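Local coordinates for protein Alpha/beta hydrolase (Streptomyces albidoflavus, PDB 6KSU) that probably acts as a penicillin-binding-protein-like cyclase of non-ribosomal peptide synthesis, closing peptide chains into macrolactams by heterochiral coupling, at residues A321-N335 with I338-S352. Numbering follows the deposited sequence.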
# COMPACT_ATOMS: atom_id res chain seq x y z
N ALA A 321 1.96 17.37 -6.57
CA ALA A 321 1.87 15.92 -6.62
C ALA A 321 2.82 15.29 -5.61
O ALA A 321 4.03 15.58 -5.62
CB ALA A 321 2.20 15.43 -8.03
N TRP A 322 2.30 14.43 -4.75
CA TRP A 322 3.13 13.68 -3.82
C TRP A 322 3.02 12.20 -4.12
O TRP A 322 1.98 11.72 -4.58
CB TRP A 322 2.72 13.91 -2.36
CG TRP A 322 3.08 15.25 -1.83
CD1 TRP A 322 2.50 16.44 -2.16
CD2 TRP A 322 4.09 15.55 -0.85
NE1 TRP A 322 3.09 17.46 -1.45
CE2 TRP A 322 4.07 16.95 -0.65
CE3 TRP A 322 5.01 14.78 -0.14
CZ2 TRP A 322 4.93 17.58 0.25
CZ3 TRP A 322 5.87 15.41 0.75
CH2 TRP A 322 5.82 16.80 0.93
N TYR A 323 4.10 11.48 -3.82
CA TYR A 323 4.14 10.05 -4.05
C TYR A 323 4.38 9.33 -2.74
O TYR A 323 5.01 9.87 -1.82
CB TYR A 323 5.24 9.69 -5.08
CG TYR A 323 5.08 10.47 -6.37
CD1 TYR A 323 4.35 9.94 -7.42
CD2 TYR A 323 5.62 11.75 -6.51
CE1 TYR A 323 4.17 10.66 -8.59
CE2 TYR A 323 5.45 12.47 -7.67
CZ TYR A 323 4.73 11.92 -8.72
OH TYR A 323 4.55 12.64 -9.89
N GLY A 324 3.87 8.10 -2.65
CA GLY A 324 4.18 7.27 -1.51
C GLY A 324 3.43 5.96 -1.50
O GLY A 324 3.19 5.35 -2.55
N HIS A 325 3.07 5.51 -0.30
CA HIS A 325 2.41 4.23 -0.10
C HIS A 325 1.88 4.22 1.32
O HIS A 325 2.41 4.92 2.19
CB HIS A 325 3.38 3.06 -0.32
CG HIS A 325 2.73 1.86 -0.95
ND1 HIS A 325 1.84 1.06 -0.27
CD2 HIS A 325 2.87 1.32 -2.18
CE1 HIS A 325 1.45 0.08 -1.06
NE2 HIS A 325 2.05 0.21 -2.23
N ASP A 326 0.84 3.42 1.54
CA ASP A 326 0.22 3.27 2.83
C ASP A 326 0.26 1.80 3.22
O ASP A 326 0.48 0.91 2.40
CB ASP A 326 -1.25 3.74 2.84
CG ASP A 326 -1.40 5.23 2.63
OD1 ASP A 326 -0.47 6.01 2.99
OD2 ASP A 326 -2.44 5.62 2.08
N GLY A 327 0.04 1.56 4.50
CA GLY A 327 0.00 0.20 4.98
C GLY A 327 -0.49 0.13 6.40
O GLY A 327 -0.36 1.11 7.16
N ALA A 328 -1.06 -1.02 6.76
CA ALA A 328 -1.52 -1.28 8.12
C ALA A 328 -1.60 -2.79 8.34
O ALA A 328 -2.25 -3.49 7.56
CB ALA A 328 -2.88 -0.62 8.38
N VAL A 329 -0.96 -3.28 9.38
CA VAL A 329 -1.12 -4.67 9.79
C VAL A 329 -1.56 -4.63 11.25
O VAL A 329 -0.93 -3.96 12.08
CB VAL A 329 0.18 -5.50 9.62
CG1 VAL A 329 0.84 -5.23 8.31
CG2 VAL A 329 1.16 -5.27 10.67
N GLY A 330 -2.66 -5.32 11.55
CA GLY A 330 -3.20 -5.30 12.90
C GLY A 330 -3.31 -3.90 13.47
O GLY A 330 -3.71 -2.96 12.78
N GLY A 331 -2.91 -3.74 14.73
CA GLY A 331 -2.96 -2.43 15.36
C GLY A 331 -1.78 -1.55 15.02
O GLY A 331 -1.21 -0.92 15.91
N ALA A 332 -1.37 -1.51 13.75
CA ALA A 332 -0.23 -0.70 13.37
C ALA A 332 -0.45 -0.14 11.97
O ALA A 332 -1.13 -0.74 11.15
CB ALA A 332 1.10 -1.49 13.45
N SER A 333 0.10 1.04 11.72
CA SER A 333 -0.04 1.69 10.44
C SER A 333 1.32 2.25 10.05
O SER A 333 2.22 2.41 10.90
CB SER A 333 -1.08 2.83 10.46
OG SER A 333 -0.72 3.81 11.43
N CYS A 334 1.43 2.59 8.77
CA CYS A 334 2.68 3.08 8.21
C CYS A 334 2.40 3.89 6.96
O CYS A 334 1.70 3.41 6.07
CB CYS A 334 3.59 1.89 7.92
SG CYS A 334 5.02 2.29 7.01
N ASN A 335 2.95 5.10 6.87
CA ASN A 335 2.73 5.98 5.73
C ASN A 335 4.04 6.60 5.29
O ASN A 335 4.81 7.07 6.13
CB ASN A 335 1.76 7.14 6.04
CG ASN A 335 0.42 6.66 6.55
OD1 ASN A 335 0.24 6.47 7.76
ND2 ASN A 335 -0.52 6.46 5.63
N ILE A 338 6.75 11.25 -0.53
CA ILE A 338 7.95 11.76 -1.19
C ILE A 338 7.55 12.89 -2.13
O ILE A 338 6.61 12.73 -2.92
CB ILE A 338 8.65 10.66 -2.00
CG1 ILE A 338 8.99 9.45 -1.12
CG2 ILE A 338 9.85 11.22 -2.70
CD1 ILE A 338 9.35 8.24 -1.92
N HIS A 339 8.26 14.00 -2.08
CA HIS A 339 8.09 15.06 -3.07
C HIS A 339 9.43 15.24 -3.75
O HIS A 339 10.28 16.00 -3.25
CB HIS A 339 7.62 16.38 -2.47
CG HIS A 339 7.19 17.38 -3.49
ND1 HIS A 339 8.08 18.12 -4.24
CD2 HIS A 339 5.95 17.76 -3.90
CE1 HIS A 339 7.42 18.93 -5.05
NE2 HIS A 339 6.12 18.73 -4.86
N PRO A 340 9.67 14.59 -4.89
CA PRO A 340 11.02 14.62 -5.47
C PRO A 340 11.54 16.02 -5.73
O PRO A 340 12.72 16.30 -5.45
CB PRO A 340 10.87 13.81 -6.77
CG PRO A 340 9.65 12.99 -6.53
CD PRO A 340 8.73 13.79 -5.70
N ASP A 341 10.69 16.92 -6.22
CA ASP A 341 11.25 18.18 -6.70
C ASP A 341 11.70 19.07 -5.55
O ASP A 341 12.71 19.76 -5.67
CB ASP A 341 10.26 18.89 -7.63
CG ASP A 341 10.21 18.24 -9.01
OD1 ASP A 341 10.91 17.23 -9.22
OD2 ASP A 341 9.48 18.74 -9.88
N ARG A 342 10.99 19.02 -4.43
CA ARG A 342 11.40 19.73 -3.23
C ARG A 342 12.36 18.92 -2.36
O ARG A 342 12.74 19.40 -1.28
CB ARG A 342 10.16 20.14 -2.43
CG ARG A 342 9.26 21.11 -3.17
CD ARG A 342 7.91 21.30 -2.48
NE ARG A 342 8.09 21.81 -1.13
CZ ARG A 342 7.12 21.94 -0.23
NH1 ARG A 342 5.87 21.61 -0.54
NH2 ARG A 342 7.41 22.41 0.98
N SER A 343 12.78 17.73 -2.80
CA SER A 343 13.71 16.89 -2.04
C SER A 343 13.19 16.67 -0.62
O SER A 343 13.90 16.91 0.38
CB SER A 343 15.12 17.48 -2.04
OG SER A 343 15.63 17.60 -3.35
N LEU A 344 11.93 16.22 -0.53
CA LEU A 344 11.27 16.07 0.76
C LEU A 344 10.69 14.67 0.88
O LEU A 344 10.00 14.20 -0.03
CB LEU A 344 10.19 17.13 0.92
CG LEU A 344 9.50 17.33 2.27
CD1 LEU A 344 8.67 18.57 2.10
CD2 LEU A 344 8.62 16.17 2.78
N ALA A 345 10.97 14.01 2.00
CA ALA A 345 10.40 12.71 2.32
C ALA A 345 10.07 12.67 3.80
O ALA A 345 10.82 13.18 4.63
CB ALA A 345 11.35 11.57 1.96
N LEU A 346 8.94 12.05 4.12
CA LEU A 346 8.53 11.89 5.50
C LEU A 346 7.80 10.57 5.63
O LEU A 346 7.08 10.14 4.73
CB LEU A 346 7.64 13.05 5.98
CG LEU A 346 6.25 13.36 5.43
CD1 LEU A 346 5.22 12.49 6.02
CD2 LEU A 346 5.91 14.76 5.86
N ALA A 347 8.01 9.92 6.75
CA ALA A 347 7.46 8.61 7.01
C ALA A 347 6.91 8.62 8.41
O ALA A 347 7.47 9.29 9.29
CB ALA A 347 8.49 7.50 6.86
N LEU A 348 5.81 7.91 8.61
CA LEU A 348 5.19 7.82 9.92
C LEU A 348 4.95 6.35 10.20
O LEU A 348 4.40 5.65 9.34
CB LEU A 348 3.88 8.61 9.97
CG LEU A 348 3.05 8.52 11.23
CD1 LEU A 348 3.74 9.23 12.35
CD2 LEU A 348 1.64 9.06 11.02
N THR A 349 5.41 5.87 11.36
CA THR A 349 4.99 4.56 11.85
C THR A 349 4.22 4.74 13.15
O THR A 349 4.51 5.64 13.94
CB THR A 349 6.16 3.58 12.04
OG1 THR A 349 7.15 4.09 12.96
CG2 THR A 349 6.82 3.27 10.69
N ALA A 350 3.18 3.93 13.33
CA ALA A 350 2.40 3.97 14.55
C ALA A 350 1.99 2.55 14.88
O ALA A 350 1.81 1.72 13.98
CB ALA A 350 1.18 4.90 14.42
N ASN A 351 1.85 2.26 16.17
CA ASN A 351 1.57 0.91 16.60
C ASN A 351 0.29 0.83 17.43
O ASN A 351 0.17 -0.04 18.29
CB ASN A 351 2.78 0.30 17.34
CG ASN A 351 3.03 0.89 18.75
OD1 ASN A 351 2.69 2.04 19.03
ND2 ASN A 351 3.65 0.10 19.62
N SER A 352 -0.70 1.67 17.13
CA SER A 352 -2.06 1.41 17.61
C SER A 352 -3.07 1.66 16.48
O SER A 352 -2.77 2.34 15.49
CB SER A 352 -2.42 2.26 18.83
OG SER A 352 -2.65 3.59 18.44
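The carbonyl oxygen of Asn-335 is held twice by the strand 344-350: Leu-348 N donates to Asn-335 O at 2.8 Å, and Ala-347 CA adds a CA-H...O contact to it at 3.2 Å. Asn-335 with Leu-348 and Ser-333 with Ala-350 are antiparallel hydrogen-bonded pairs, and Cys-334 with Thr-349 is the non-hydrogen-bonded pair between them. The side-chain amide of Asn-335 turns instead to the preceding strand, where ND2 donates to Asp-326 OD1 at 2.7 Å from above the carboxylate plane; Arg-337 forms a salt bridge with the same oxygen.

Farther along, Tyr-323 and Ile-338 exchange two backbone hydrogen bonds, and the indole of Trp-322 reaches over the next hairpin. His-339 CB sits 3.7 Å from the centroid of the Trp-322 six-membered ring, almost on its normal, a CH-pi contact; with CG anti to the backbone N (chi1 -168°), the imidazole swings its edge to the face of the five-membered ring in a T-shaped pair, planes at 64°. Hydrogen bonds at both ring nitrogens, from Arg-342 N to ND1 and from NE2 to Asp-319 O, fix the rotation of the His-339 imidazole. Leu-344 CD2 abuts the indole edge, 3.4 Å from Trp-322 CH2.

These hairpins form the middle of the antiparallel sheet of the beta-lactamase-like fold: Asn-335 and Leu-348 pack on helix 355-365, whereas Cys-334 and Ile-338 meet helix 261-268.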